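Ribosome biogenesis Nep1 RNA methyltransferase (Archaeoglobus fulgidus, PDB 3O7B) probably methylates N1 of a specific pseudouridine in the 16S ribosomal RNA of the small subunit, using S-adenosylmethionine, during ribosome biogenesis. Local coordinates at residues V158-R161 against D162-R165. Residues are numbered along the deposited sequence; the frame is centred on the assembly and turned at random.
Sequences VGLR and DIVR
Asp162 reaches back to the start of its own turn, where its OD2 accepts the backbone N-H of Gly159 at 2.8 Å, an almost straight bond (164°) made through the anti lone pair. The main chain answers in the other direction: Asp162 N donates to Gly159 O at 2.9 Å. CG of Asp162 stands anti to its carbonyl carbon (chi1 -53°), which carries the carboxylate back over the first turn. Beside it, Val158 sets its CB 3.6 Å from Asp162 OD2 and touches Ile163, CG2 to CG2. With Gly159 at the N-cap, the side-chain bond to its N-H is the half of a capping box that a glycine cap can still receive. An alanine in place of Asp162 would probably leave the Gly159 N-H without this acceptor and the first turn less firmly fixed. The short helix 160-163 links strands 150-156 and 168-172, and its apolar side rests on the central sheet of the SPOUT methyltransferase fold. Leu160 CD1 meets Ile163 CD1 at 4.0 Å; Leu160 packs further on Val31 and Leu33 of strand 28-35 and on Leu209 of helix 203-209, and Ile163 on Val31 and on Tyr108 of strand 105-111. On the exposed side, Arg161 CG lies 3.6 Å from Asp162 OD1, the aliphatic chain running alongside. The Arg161 guanidinium goes elsewhere, forming a salt bridge through NE with Glu208.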
ATOM      1  N   VAL A 158     -13.154  13.329 -21.046  1.00 18.41           N
ATOM      2  CA  VAL A 158     -12.198  13.052 -22.111  1.00 17.98           C
ATOM      3  C   VAL A 158     -11.860  11.568 -22.061  1.00 17.64           C
ATOM      4  O   VAL A 158     -12.326  10.838 -21.180  1.00 18.98           O
ATOM      5  CB  VAL A 158     -10.914  13.886 -21.981  1.00 17.24           C
ATOM      6  CG1 VAL A 158     -11.224  15.378 -21.944  1.00 19.51           C
ATOM      7  CG2 VAL A 158     -10.081  13.459 -20.732  1.00 17.86           C
ATOM      8  N   GLY A 159     -11.056  11.117 -23.015  1.00 17.37           N
ATOM      9  CA  GLY A 159     -10.618   9.738 -23.044  1.00 17.00           C
ATOM     10  C   GLY A 159      -9.147   9.636 -22.724  1.00 16.25           C
ATOM     11  O   GLY A 159      -8.436  10.633 -22.602  1.00 15.26           O
ATOM     12  N   LEU A 160      -8.699   8.390 -22.618  1.00 15.97           N
ATOM     13  CA  LEU A 160      -7.307   8.100 -22.391  1.00 16.20           C
ATOM     14  C   LEU A 160      -6.397   8.791 -23.408  1.00 16.05           C
ATOM     15  O   LEU A 160      -5.352   9.313 -23.064  1.00 15.71           O
ATOM     16  CB  LEU A 160      -7.095   6.592 -22.364  1.00 16.11           C
ATOM     17  CG  LEU A 160      -5.664   6.114 -22.140  1.00 15.59           C
ATOM     18  CD1 LEU A 160      -5.063   6.695 -20.835  1.00 14.83           C
ATOM     19  CD2 LEU A 160      -5.683   4.626 -22.103  1.00 16.79           C
ATOM     20  N   ARG A 161      -6.830   8.826 -24.677  1.00 16.50           N
ATOM     21  CA  ARG A 161      -6.007   9.438 -25.725  1.00 17.78           C
ATOM     22  C   ARG A 161      -5.715  10.916 -25.437  1.00 16.88           C
ATOM     23  O   ARG A 161      -4.687  11.459 -25.818  1.00 18.32           O
ATOM     24  CB  ARG A 161      -6.684   9.292 -27.098  1.00 17.18           C
ATOM     25  CG  ARG A 161      -8.027  10.037 -27.222  1.00 19.03           C
ATOM     26  CD  ARG A 161      -8.598   9.969 -28.644  1.00 20.25           C
ATOM     27  NE  ARG A 161      -8.956   8.612 -29.020  1.00 23.33           N
ATOM     28  CZ  ARG A 161      -9.536   8.285 -30.174  1.00 26.95           C
ATOM     29  NH1 ARG A 161      -9.842   9.227 -31.055  1.00 28.27           N
ATOM     30  NH2 ARG A 161      -9.817   7.016 -30.434  1.00 29.89           N
ATOM     31  N   ASP A 162      -6.628  11.574 -24.728  1.00 16.97           N
ATOM     32  CA  ASP A 162      -6.496  12.991 -24.502  1.00 17.29           C
ATOM     33  C   ASP A 162      -5.541  13.334 -23.364  1.00 18.01           C
ATOM     34  O   ASP A 162      -4.872  14.352 -23.403  1.00 19.14           O
ATOM     35  CB  ASP A 162      -7.899  13.572 -24.286  1.00 17.46           C
ATOM     36  CG  ASP A 162      -8.842  13.192 -25.420  1.00 18.79           C
ATOM     37  OD1 ASP A 162      -8.521  13.543 -26.581  1.00 22.69           O
ATOM     38  OD2 ASP A 162      -9.859  12.512 -25.190  1.00 19.43           O
ATOM     39  N   ILE A 163      -5.441  12.465 -22.362  1.00 18.03           N
ATOM     40  CA  ILE A 163      -4.563  12.806 -21.240  1.00 19.03           C
ATOM     41  C   ILE A 163      -3.084  12.502 -21.508  1.00 19.39           C
ATOM     42  O   ILE A 163      -2.198  12.995 -20.811  1.00 20.01           O
ATOM     43  CB  ILE A 163      -5.041  12.192 -19.906  1.00 19.31           C
ATOM     44  CG1 ILE A 163      -5.119  10.668 -19.999  1.00 19.38           C
ATOM     45  CG2 ILE A 163      -6.390  12.814 -19.503  1.00 20.02           C
ATOM     46  CD1 ILE A 163      -5.275   9.984 -18.640  1.00 18.65           C
ATOM     47  N   VAL A 164      -2.821  11.712 -22.551  1.00 19.10           N
ATOM     48  CA  VAL A 164      -1.448  11.442 -22.967  1.00 19.61           C
ATOM     49  C   VAL A 164      -0.965  12.343 -24.117  1.00 20.13           C
ATOM     50  O   VAL A 164       0.180  12.222 -24.563  1.00 20.82           O
ATOM     51  CB  VAL A 164      -1.238   9.945 -23.322  1.00 19.55           C
ATOM     52  CG1 VAL A 164      -1.526   9.063 -22.120  1.00 19.66           C
ATOM     53  CG2 VAL A 164      -2.098   9.520 -24.528  1.00 19.45           C
ATOM     54  N   ARG A 165      -1.830  13.248 -24.588  1.00 21.01           N
ATOM     55  CA  ARG A 165      -1.418  14.291 -25.544  1.00 22.12           C
ATOM     56  C   ARG A 165      -0.233  15.085 -25.021  1.00 21.71           C
ATOM     57  O   ARG A 165      -0.245  15.533 -23.873  1.00 22.74           O
ATOM     58  CB  ARG A 165      -2.544  15.311 -25.770  1.00 22.69           C
ATOM     59  CG  ARG A 165      -3.521  14.997 -26.850  1.00 24.22           C
ATOM     60  CD  ARG A 165      -4.593  16.107 -26.964  1.00 23.74           C
ATOM     61  NE  ARG A 165      -4.162  17.260 -27.757  1.00 25.67           N
ATOM     62  CZ  ARG A 165      -4.211  18.539 -27.380  1.00 25.91           C
ATOM     63  NH1 ARG A 165      -4.678  18.887 -26.188  1.00 27.07           N
ATOM     64  NH2 ARG A 165      -3.788  19.480 -28.216  1.00 26.58           N
TER